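Local coordinates for CocE/NonD family hydrolase (Staphylococcus aureus subsp. aureus COL, PDB 3III), which probably hydrolyses ester or amide bonds, as a serine hydrolase of the CocE/NonD family with an alpha/beta-hydrolase catalytic domain and a C-terminal beta domain, at residues G65-M71 with W158-G164; F112-Y118 with Q312-D317; L413-K418 with M541-Y545. All blocks are in the same frame, centred on the assembly; numbering follows the deposited sequence. Where two conformers were deposited one is given.

Interaction 1. Residues G65-M71 with W158-G164; sequences GKFPVVM and WSNGNIG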
loop_
_atom_site.group_PDB
_atom_site.type_symbol
_atom_site.label_atom_id
_atom_site.label_comp_id
_atom_site.label_asym_id
_atom_site.label_seq_id
_atom_site.Cartn_x
_atom_site.Cartn_y
_atom_site.Cartn_z
ATOM N N GLY A 65 19.434 -31.090 -6.080
ATOM C CA GLY A 65 18.117 -31.041 -6.645
ATOM C C GLY A 65 17.780 -29.679 -7.135
ATOM O O GLY A 65 18.548 -28.742 -6.951
ATOM N N LYS A 66 16.624 -29.600 -7.781
ATOM C CA LYS A 66 16.095 -28.374 -8.364
ATOM C C LYS A 66 14.820 -27.973 -7.663
ATOM O O LYS A 66 13.913 -28.800 -7.514
ATOM C CB LYS A 66 15.823 -28.579 -9.849
ATOM C CG LYS A 66 17.095 -28.648 -10.671
ATOM C CD LYS A 66 16.765 -28.762 -12.126
ATOM C CE LYS A 66 18.019 -28.557 -12.973
ATOM N NZ LYS A 66 18.336 -27.122 -12.964
ATOM N N PHE A 67 14.711 -26.697 -7.279
ATOM C CA PHE A 67 13.623 -26.232 -6.437
ATOM C C PHE A 67 12.954 -25.015 -6.997
ATOM O O PHE A 67 13.583 -24.221 -7.713
ATOM C CB PHE A 67 14.172 -25.914 -5.029
ATOM C CG PHE A 67 14.852 -27.093 -4.384
ATOM C CD1 PHE A 67 14.108 -28.075 -3.719
ATOM C CD2 PHE A 67 16.213 -27.275 -4.508
ATOM C CE1 PHE A 67 14.709 -29.177 -3.157
ATOM C CE2 PHE A 67 16.852 -28.366 -3.946
ATOM C CZ PHE A 67 16.101 -29.357 -3.292
ATOM N N PRO A 68 11.670 -24.818 -6.669
ATOM C CA PRO A 68 11.101 -23.508 -6.995
ATOM C C PRO A 68 11.785 -22.411 -6.191
ATOM O O PRO A 68 12.250 -22.636 -5.051
ATOM C CB PRO A 68 9.602 -23.664 -6.572
ATOM C CG PRO A 68 9.663 -24.662 -5.465
ATOM C CD PRO A 68 10.738 -25.650 -5.882
ATOM N N VAL A 69 11.809 -21.207 -6.763
ATOM C CA VAL A 69 12.525 -20.101 -6.188
ATOM C C VAL A 69 11.589 -18.934 -5.786
ATOM O O VAL A 69 10.784 -18.486 -6.598
ATOM C CB VAL A 69 13.534 -19.535 -7.137
ATOM C CG1 VAL A 69 14.239 -18.313 -6.469
ATOM C CG2 VAL A 69 14.504 -20.641 -7.615
ATOM N N VAL A 70 11.688 -18.544 -4.522
ATOM C CA VAL A 70 10.998 -17.394 -3.966
ATOM C C VAL A 70 12.018 -16.258 -3.915
ATOM O O VAL A 70 13.127 -16.446 -3.422
ATOM C CB VAL A 70 10.473 -17.661 -2.546
ATOM C CG1 VAL A 70 9.799 -16.376 -1.963
ATOM C CG2 VAL A 70 9.470 -18.888 -2.531
HETATM N N MSE A 71 11.679 -15.095 -4.473
HETATM C CA MSE A 71 12.628 -13.965 -4.539
HETATM C C MSE A 71 12.011 -12.683 -4.042
HETATM O O MSE A 71 10.788 -12.495 -4.178
HETATM C CB MSE A 71 13.058 -13.744 -5.981
HETATM C CG MSE A 71 14.205 -12.721 -6.115
HETATM SE SE MSE A 71 14.810 -12.660 -8.013
HETATM C CE MSE A 71 15.585 -14.469 -8.125
ATOM N N TRP A 158 20.296 -25.125 -8.722
ATOM C CA TRP A 158 19.278 -25.402 -7.709
ATOM C C TRP A 158 17.867 -24.944 -8.091
ATOM O O TRP A 158 16.957 -24.993 -7.252
ATOM C CB TRP A 158 19.677 -24.789 -6.352
ATOM C CG TRP A 158 20.413 -23.417 -6.478
ATOM C CD1 TRP A 158 21.742 -23.196 -6.368
ATOM C CD2 TRP A 158 19.824 -22.152 -6.805
ATOM N NE1 TRP A 158 22.024 -21.862 -6.564
ATOM C CE2 TRP A 158 20.867 -21.201 -6.841
ATOM C CE3 TRP A 158 18.520 -21.728 -7.058
ATOM C CZ2 TRP A 158 20.646 -19.866 -7.123
ATOM C CZ3 TRP A 158 18.295 -20.399 -7.331
ATOM C CH2 TRP A 158 19.359 -19.473 -7.343
ATOM N N SER A 159 17.672 -24.497 -9.328
ATOM C CA SER A 159 16.409 -23.889 -9.714
ATOM C C SER A 159 15.640 -24.789 -10.657
ATOM O O SER A 159 16.187 -25.297 -11.637
ATOM C CB SER A 159 16.656 -22.532 -10.364
ATOM O OG SER A 159 15.448 -22.042 -10.929
ATOM N N ASN A 160 14.362 -24.952 -10.368
ATOM C CA ASN A 160 13.463 -25.682 -11.255
ATOM C C ASN A 160 12.949 -24.834 -12.405
ATOM O O ASN A 160 12.077 -25.285 -13.148
ATOM C CB ASN A 160 12.294 -26.355 -10.501
ATOM C CG ASN A 160 11.147 -25.356 -10.115
ATOM O OD1 ASN A 160 11.264 -24.150 -10.297
ATOM N ND2 ASN A 160 10.064 -25.878 -9.578
ATOM N N GLY A 161 13.443 -23.595 -12.509
ATOM C CA GLY A 161 13.059 -22.712 -13.615
ATOM C C GLY A 161 11.903 -21.751 -13.314
ATOM O O GLY A 161 11.657 -20.845 -14.102
ATOM N N ASN A 162 11.185 -21.960 -12.213
ATOM C CA ASN A 162 10.020 -21.184 -11.848
ATOM C C ASN A 162 10.359 -20.252 -10.670
ATOM O O ASN A 162 10.616 -20.705 -9.518
ATOM C CB ASN A 162 8.830 -22.085 -11.434
ATOM C CG ASN A 162 8.399 -23.024 -12.531
ATOM O OD1 ASN A 162 8.732 -22.806 -13.689
ATOM N ND2 ASN A 162 7.665 -24.091 -12.175
ATOM N N ILE A 163 10.320 -18.955 -10.964
ATOM C CA ILE A 163 10.545 -17.934 -9.967
ATOM C C ILE A 163 9.213 -17.247 -9.629
ATOM O O ILE A 163 8.416 -16.890 -10.511
ATOM C CB ILE A 163 11.521 -16.874 -10.452
ATOM C CG1 ILE A 163 12.805 -17.449 -11.119
ATOM C CG2 ILE A 163 11.702 -15.783 -9.369
ATOM C CD1 ILE A 163 13.492 -18.597 -10.568
ATOM N N GLY A 164 8.978 -17.093 -8.352
ATOM C CA GLY A 164 7.866 -16.335 -7.832
ATOM C C GLY A 164 8.416 -15.244 -6.898
ATOM O O GLY A 164 9.256 -15.493 -5.988
#
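V69 lies beside I163, the two side chains pointing the same way off one face of a parallel strand pair. The closest carbons are V69 CB and I163 CD1, 3.6 Å apart. I163 puts CG1 anti to its carbonyl carbon (chi1 -47°), and a second bend carries CD1 back over the valine. V69 CG2 shares that isoleucine methyl and also meets the indole at its edge, in the ring plane, 3.8 Å from W158 CZ3; S159 OG also touches this valine methyl.

The strands do not stay in step. F67 pairs with S159 but V69 with I163, a beta bulge, at which the second chain turns a corner at G161. Two side chains organise that corner. S159 OG accepts from G161 N in an ST turn, and N160 OD1 accepts from N162 N at 2.9 Å, an Asx turn. The N160 amide group crosses P68 obliquely, with OD1 3.4 Å from P68 CA, while its ND2 bonds to L320 O.

Beyond the bulge the ladder is regular: V69 N gives to N162 O at 3.0 Å, V69 O takes the G164 amide almost in line (174° at the hydrogen), and M71 N continues to G164 O. At the exposed end, K66 wraps its aliphatic chain round S159 O and bends at chi4 (-75°) so that NZ can bond to that oxygen at 3.1 Å.

Strands 67-74 and 162-168 are neighbours in the parallel part of the central sheet of an alpha/beta hydrolase. Strand 119-124 runs along the other edge of 67-74, strand 186-192 follows 162-168, and helix 140-154 packs against M71 and I163.

Interaction 2. Residues F112-Y118 with Q312-D317; sequences FWVPNDY and QKSFFD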
loop_
_atom_site.group_PDB
_atom_site.type_symbol
_atom_site.label_atom_id
_atom_site.label_comp_id
_atom_site.label_asym_id
_atom_site.label_seq_id
_atom_site.Cartn_x
_atom_site.Cartn_y
_atom_site.Cartn_z
ATOM N N PHE A 112 10.703 -20.342 6.859
ATOM C CA PHE A 112 9.364 -20.895 6.453
ATOM C C PHE A 112 9.475 -21.570 5.107
ATOM O O PHE A 112 9.013 -22.691 4.911
ATOM C CB PHE A 112 8.262 -19.800 6.430
ATOM C CG PHE A 112 6.943 -20.287 5.839
ATOM C CD1 PHE A 112 6.167 -21.180 6.526
ATOM C CD2 PHE A 112 6.530 -19.912 4.579
ATOM C CE1 PHE A 112 4.990 -21.674 6.013
ATOM C CE2 PHE A 112 5.351 -20.416 4.048
ATOM C CZ PHE A 112 4.571 -21.293 4.755
ATOM N N TRP A 113 10.104 -20.908 4.147
ATOM C CA TRP A 113 10.057 -21.408 2.778
ATOM C C TRP A 113 11.018 -22.546 2.528
ATOM O O TRP A 113 10.641 -23.535 1.902
ATOM C CB TRP A 113 10.271 -20.292 1.773
ATOM C CG TRP A 113 9.125 -19.335 1.758
ATOM C CD1 TRP A 113 9.061 -18.152 2.399
ATOM C CD2 TRP A 113 7.863 -19.513 1.123
ATOM N NE1 TRP A 113 7.864 -17.550 2.188
ATOM C CE2 TRP A 113 7.095 -18.373 1.409
ATOM C CE3 TRP A 113 7.314 -20.510 0.315
ATOM C CZ2 TRP A 113 5.830 -18.202 0.920
ATOM C CZ3 TRP A 113 6.058 -20.352 -0.154
ATOM C CH2 TRP A 113 5.310 -19.212 0.149
ATOM N N VAL A 114 12.241 -22.432 3.010
ATOM C CA VAL A 114 13.240 -23.439 2.714
ATOM C C VAL A 114 12.911 -24.830 3.272
ATOM O O VAL A 114 13.112 -25.804 2.577
ATOM C CB VAL A 114 14.686 -22.976 2.996
ATOM C CG1 VAL A 114 15.659 -24.080 2.647
ATOM C CG2 VAL A 114 14.993 -21.763 2.129
ATOM N N PRO A 115 12.360 -24.950 4.472
ATOM C CA PRO A 115 11.974 -26.283 4.949
ATOM C C PRO A 115 10.846 -26.888 4.133
ATOM O O PRO A 115 10.661 -28.090 4.133
ATOM C CB PRO A 115 11.523 -26.040 6.362
ATOM C CG PRO A 115 12.323 -24.866 6.773
ATOM C CD PRO A 115 12.345 -23.976 5.574
ATOM N N ASN A 116 10.112 -26.057 3.427
ATOM C CA ASN A 116 9.057 -26.549 2.496
ATOM C C ASN A 116 9.621 -26.811 1.079
ATOM O O ASN A 116 8.858 -26.934 0.093
ATOM C CB ASN A 116 7.903 -25.547 2.458
ATOM C CG ASN A 116 7.030 -25.604 3.677
ATOM O OD1 ASN A 116 6.926 -24.656 4.492
ATOM N ND2 ASN A 116 6.409 -26.704 3.835
ATOM N N ASP A 117 10.950 -26.947 0.971
ATOM C CA ASP A 117 11.637 -27.258 -0.288
ATOM C C ASP A 117 11.418 -26.219 -1.351
ATOM O O ASP A 117 11.146 -26.549 -2.530
ATOM C CB ASP A 117 11.246 -28.652 -0.833
ATOM C CG ASP A 117 11.531 -29.769 0.200
ATOM O OD1 ASP A 117 12.716 -29.875 0.523
ATOM O OD2 ASP A 117 10.596 -30.486 0.676
ATOM N N TYR A 118 11.622 -24.977 -0.951
ATOM C CA TYR A 118 11.781 -23.829 -1.834
ATOM C C TYR A 118 13.204 -23.276 -1.639
ATOM O O TYR A 118 13.846 -23.485 -0.592
ATOM C CB TYR A 118 10.826 -22.688 -1.508
ATOM C CG TYR A 118 9.428 -22.884 -1.916
ATOM C CD1 TYR A 118 8.936 -22.313 -3.102
ATOM C CD2 TYR A 118 8.553 -23.659 -1.135
ATOM C CE1 TYR A 118 7.631 -22.511 -3.488
ATOM C CE2 TYR A 118 7.217 -23.850 -1.534
ATOM C CZ TYR A 118 6.788 -23.304 -2.726
ATOM O OH TYR A 118 5.506 -23.475 -3.101
ATOM N N GLN A 312 -0.108 -18.030 0.908
ATOM C CA GLN A 312 1.037 -17.754 -0.015
ATOM C C GLN A 312 1.608 -19.053 -0.545
ATOM O O GLN A 312 1.897 -19.175 -1.738
ATOM C CB GLN A 312 2.151 -16.962 0.665
ATOM C CG GLN A 312 1.834 -15.516 1.120
ATOM C CD GLN A 312 2.898 -14.977 2.084
ATOM O OE1 GLN A 312 4.102 -15.131 1.854
ATOM N NE2 GLN A 312 2.459 -14.307 3.135
ATOM N N LYS A 313 1.776 -20.022 0.361
ATOM C CA LYS A 313 2.390 -21.288 0.007
ATOM C C LYS A 313 1.452 -22.101 -0.906
ATOM O O LYS A 313 1.909 -22.746 -1.829
ATOM C CB LYS A 313 2.777 -22.094 1.284
ATOM C CG LYS A 313 3.410 -23.509 1.002
ATOM C CD LYS A 313 3.861 -24.187 2.352
ATOM C CE LYS A 313 3.100 -25.456 2.609
ATOM N NZ LYS A 313 3.165 -26.487 1.421
ATOM N N SER A 314 0.146 -22.051 -0.661
ATOM C CA SER A 314 -0.771 -22.784 -1.490
ATOM C C SER A 314 -0.725 -22.241 -2.955
ATOM O O SER A 314 -0.694 -23.017 -3.912
ATOM C CB SER A 314 -2.194 -22.759 -0.913
ATOM O OG SER A 314 -3.072 -23.381 -1.880
ATOM N N PHE A 315 -0.649 -20.925 -3.085
ATOM C CA PHE A 315 -0.555 -20.237 -4.388
ATOM C C PHE A 315 0.748 -20.615 -5.085
ATOM O O PHE A 315 0.742 -21.020 -6.251
ATOM C CB PHE A 315 -0.646 -18.739 -4.135
ATOM C CG PHE A 315 -0.417 -17.851 -5.327
ATOM C CD1 PHE A 315 -1.350 -17.763 -6.364
ATOM C CD2 PHE A 315 0.710 -17.041 -5.372
ATOM C CE1 PHE A 315 -1.139 -16.886 -7.429
ATOM C CE2 PHE A 315 0.930 -16.161 -6.429
ATOM C CZ PHE A 315 -0.018 -16.085 -7.475
ATOM N N PHE A 316 1.843 -20.568 -4.346
ATOM C CA PHE A 316 3.143 -20.915 -4.932
ATOM C C PHE A 316 3.295 -22.419 -5.208
ATOM O O PHE A 316 3.974 -22.774 -6.141
ATOM C CB PHE A 316 4.306 -20.422 -4.071
ATOM C CG PHE A 316 4.736 -18.976 -4.319
ATOM C CD1 PHE A 316 4.193 -18.183 -5.306
ATOM C CD2 PHE A 316 5.720 -18.408 -3.490
ATOM C CE1 PHE A 316 4.627 -16.845 -5.494
ATOM C CE2 PHE A 316 6.207 -17.143 -3.704
ATOM C CZ PHE A 316 5.634 -16.333 -4.707
ATOM N N ASP A 317 2.692 -23.288 -4.396
ATOM C CA ASP A 317 2.750 -24.713 -4.673
ATOM C C ASP A 317 2.033 -24.968 -6.001
ATOM O O ASP A 317 2.480 -25.809 -6.826
ATOM C CB ASP A 317 2.044 -25.545 -3.594
ATOM C CG ASP A 317 2.807 -25.647 -2.284
ATOM O OD1 ASP A 317 4.018 -25.312 -2.201
ATOM O OD2 ASP A 317 2.151 -26.127 -1.349
HETATM O O HOH W 1 6.460 -15.037 3.050
#
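Q312 meets the edge of the W113 indole, its OE1 3.6 Å from CZ2 and near the ring plane. A water also joins them, accepting from W113 NE1 at 3.0 Å and donating to Q312 OE1, which takes a second bond from N166 ND2.

One residue on, K313 sets its CA 3.6 Å from W113 CH2. With CG anti to the backbone N (chi1 178°), its chain runs outward past F112, where CD lies 3.8 Å from CZ, and crosses N116 at about a right angle. NZ then folds back to D317 OD2, a salt bridge one helical turn along.

This is the flank of an alpha/beta-hydrolase domain: helix 306-319 lies over the central sheet, its F316 on V70 and I190, beside the loop that leads from helix 110-113 into strand 119-124. F316 turns its ring obliquely to the indole, planes at 51°, and its CB is 3.4 Å from Y118 OH.

D317 receives that hydroxyl: Y118 OH donates to OD1 at 2.5 Å, on the anti side of a carboxylate tilted only 16° from the tyrosine ring. With lysine on one oxygen and tyrosine on the other, the acid is probably held ionised.

Interaction 3. Residues L413-K418 with M541-Y545; sequences LWVSTK and MHMIY
V415 and I544 are pressed together, side by side and pointing the same way, with V415 CG1 only 3.3 Å from I544 CD1, closer than carbons normally pack. They sit on the buried face of the strand pair, which L413 extends by touching I544 CG2 with its CD2, and L425 of strand 424-432 covers V415.

On the opposite face, S416 and Y545 meet through their hydroxyls. S416 OG stands between its backbone N and carbonyl carbon (chi1 73°), and from there it reaches Y545 OH at 2.7 Å; either may be the donor. The tyrosine ring lies along the neighbouring strand with its edge to the backbone, W414 O and S416 N both close to the ring plane. Y545 N also gives a straight bond to W414 O, 2.7 Å long.

The two strands run antiparallel within the beta-rich C-terminal domain that matches the non-catalytic domain of X-Pro dipeptidyl-peptidases. S416 and M543 form a hydrogen-bonded pair: M543 N to S416 O measures 3.0 Å, whereas the return bond from S416 N to M543 O stretches to 3.3 Å. Strand 380-385 borders 541-546 and strand 490-503 borders 408-417.

Toward K418 water enters the contact. One water accepts from K418 N at 2.9 Å and donates to M541 O, bridging the two backbones. Another lies in the plane of the H542 imidazole, 2.9 Å from NE2, and reaches T417 OG1 weakly. The other ring nitrogen, H542 ND1, bonds to Y384 OH, so both imidazole nitrogens have partners. The M541 side chain leads away from the other strand and is exposed.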
loop_
_atom_site.group_PDB
_atom_site.type_symbol
_atom_site.label_atom_id
_atom_site.label_comp_id
_atom_site.label_asym_id
_atom_site.label_seq_id
_atom_site.Cartn_x
_atom_site.Cartn_y
_atom_site.Cartn_z
ATOM N N LEU A 413 -18.025 18.139 -3.853
ATOM C CA LEU A 413 -18.282 19.423 -3.214
ATOM C C LEU A 413 -18.270 20.577 -4.189
ATOM O O LEU A 413 -17.513 20.565 -5.163
ATOM C CB LEU A 413 -17.264 19.719 -2.095
ATOM C CG LEU A 413 -17.040 18.669 -1.011
ATOM C CD1 LEU A 413 -15.752 18.992 -0.214
ATOM C CD2 LEU A 413 -18.292 18.494 -0.096
ATOM N N TRP A 414 -19.079 21.589 -3.899
ATOM C CA TRP A 414 -18.922 22.871 -4.503
ATOM C C TRP A 414 -18.258 23.847 -3.515
ATOM O O TRP A 414 -18.713 24.016 -2.389
ATOM C CB TRP A 414 -20.267 23.403 -5.003
ATOM C CG TRP A 414 -20.873 22.562 -6.086
ATOM C CD1 TRP A 414 -21.557 21.389 -5.936
ATOM C CD2 TRP A 414 -20.914 22.874 -7.476
ATOM N NE1 TRP A 414 -21.994 20.945 -7.160
ATOM C CE2 TRP A 414 -21.576 21.809 -8.124
ATOM C CE3 TRP A 414 -20.369 23.896 -8.247
ATOM C CZ2 TRP A 414 -21.792 21.786 -9.491
ATOM C CZ3 TRP A 414 -20.563 23.879 -9.629
ATOM C CH2 TRP A 414 -21.264 22.817 -10.237
ATOM N N VAL A 415 -17.163 24.481 -3.944
ATOM C CA VAL A 415 -16.294 25.180 -3.020
ATOM C C VAL A 415 -15.809 26.515 -3.623
ATOM O O VAL A 415 -15.749 26.686 -4.871
ATOM C CB VAL A 415 -15.072 24.306 -2.650
ATOM C CG1 VAL A 415 -15.444 22.943 -1.982
ATOM C CG2 VAL A 415 -14.141 24.113 -3.874
ATOM N N SER A 416 -15.485 27.473 -2.742
ATOM C CA SER A 416 -14.828 28.704 -3.101
ATOM C C SER A 416 -14.007 29.222 -1.932
ATOM O O SER A 416 -14.194 28.802 -0.823
ATOM C CB SER A 416 -15.821 29.799 -3.474
ATOM O OG SER A 416 -16.475 30.287 -2.312
ATOM N N THR A 417 -13.143 30.197 -2.202
ATOM C CA THR A 417 -12.269 30.795 -1.199
ATOM C C THR A 417 -12.060 32.273 -1.611
ATOM O O THR A 417 -12.167 32.650 -2.775
ATOM C CB THR A 417 -10.897 30.049 -1.058
ATOM O OG1 THR A 417 -10.102 30.666 -0.038
ATOM C CG2 THR A 417 -10.092 30.071 -2.386
ATOM N N LYS A 418 -11.844 33.113 -0.617
ATOM C CA LYS A 418 -11.671 34.509 -0.842
ATOM C C LYS A 418 -10.242 34.976 -0.693
ATOM O O LYS A 418 -9.847 35.935 -1.374
ATOM C CB LYS A 418 -12.540 35.284 0.125
ATOM C CG LYS A 418 -13.560 36.069 -0.583
ATOM C CD LYS A 418 -14.542 36.754 0.386
ATOM C CE LYS A 418 -13.863 37.817 1.236
ATOM N NZ LYS A 418 -14.666 38.120 2.486
HETATM N N MSE A 541 -11.008 31.670 5.118
HETATM C CA MSE A 541 -12.210 30.854 5.147
HETATM C C MSE A 541 -12.337 30.027 3.894
HETATM O O MSE A 541 -12.033 30.485 2.814
HETATM C CB MSE A 541 -13.454 31.716 5.282
HETATM C CG MSE A 541 -13.486 32.531 6.569
HETATM SE SE MSE A 541 -13.723 31.366 8.146
HETATM C CE MSE A 541 -12.730 32.602 9.381
ATOM N N HIS A 542 -12.738 28.784 4.083
ATOM C CA HIS A 542 -13.190 27.943 3.002
ATOM C C HIS A 542 -14.706 27.931 3.046
ATOM O O HIS A 542 -15.284 27.738 4.110
ATOM C CB HIS A 542 -12.679 26.520 3.127
ATOM C CG HIS A 542 -11.231 26.349 2.770
ATOM N ND1 HIS A 542 -10.629 25.110 2.703
ATOM C CD2 HIS A 542 -10.280 27.255 2.440
ATOM C CE1 HIS A 542 -9.365 25.266 2.330
ATOM N NE2 HIS A 542 -9.136 26.556 2.146
HETATM N N MSE A 543 -15.315 28.085 1.872
HETATM C CA MSE A 543 -16.765 27.974 1.676
HETATM C C MSE A 543 -17.140 26.657 1.051
HETATM O O MSE A 543 -16.486 26.245 0.115
HETATM C CB MSE A 543 -17.208 29.018 0.679
HETATM C CG MSE A 543 -16.670 30.341 1.020
HETATM SE SE MSE A 543 -17.839 31.034 2.321
HETATM C CE MSE A 543 -18.957 32.076 1.073
ATOM N N ILE A 544 -18.226 26.047 1.523
ATOM C CA ILE A 544 -18.749 24.785 0.964
ATOM C C ILE A 544 -20.260 24.966 0.657
ATOM O O ILE A 544 -21.052 25.303 1.529
ATOM C CB ILE A 544 -18.581 23.592 1.964
ATOM C CG1 ILE A 544 -17.124 23.396 2.381
ATOM C CG2 ILE A 544 -19.091 22.278 1.371
ATOM C CD1 ILE A 544 -16.179 23.248 1.247
ATOM N N TYR A 545 -20.636 24.792 -0.600
ATOM C CA TYR A 545 -21.987 25.078 -1.040
ATOM C C TYR A 545 -22.775 23.794 -1.220
ATOM O O TYR A 545 -22.276 22.819 -1.761
ATOM C CB TYR A 545 -21.949 25.849 -2.359
ATOM C CG TYR A 545 -21.218 27.137 -2.277
ATOM C CD1 TYR A 545 -21.896 28.335 -2.123
ATOM C CD2 TYR A 545 -19.851 27.169 -2.382
ATOM C CE1 TYR A 545 -21.225 29.554 -2.052
ATOM C CE2 TYR A 545 -19.161 28.371 -2.310
ATOM C CZ TYR A 545 -19.844 29.538 -2.150
ATOM O OH TYR A 545 -19.133 30.703 -2.105
HETATM O O HOH W 2 -7.507 28.547 0.832
HETATM O O HOH W 3 -10.770 32.765 2.028
#

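How the interactions relate
Interactions 1 and 2 are neighbours in the alpha/beta-hydrolase domain, their centres 11 Å apart, and their segments alternate along the chain. Y118 joins them: its CD1 packs 3.4 Å from P68 CG and 3.5 Å from V70 CG2, so the face of strand 67-74 turned away from helix 140-154 is covered by interaction 2. The carbonyl of D117 also touches F67, with O 3.5 Å from CD1. Interaction 3 is remote, on the opposite side of the chain's centre; its nearest atoms are about 41 Å from interaction 1 and about 38 Å from interaction 2. Interactions 1 and 2 belong to the domain that, as in this family, probably carries the catalytic site, and interaction 3 to the non-catalytic one.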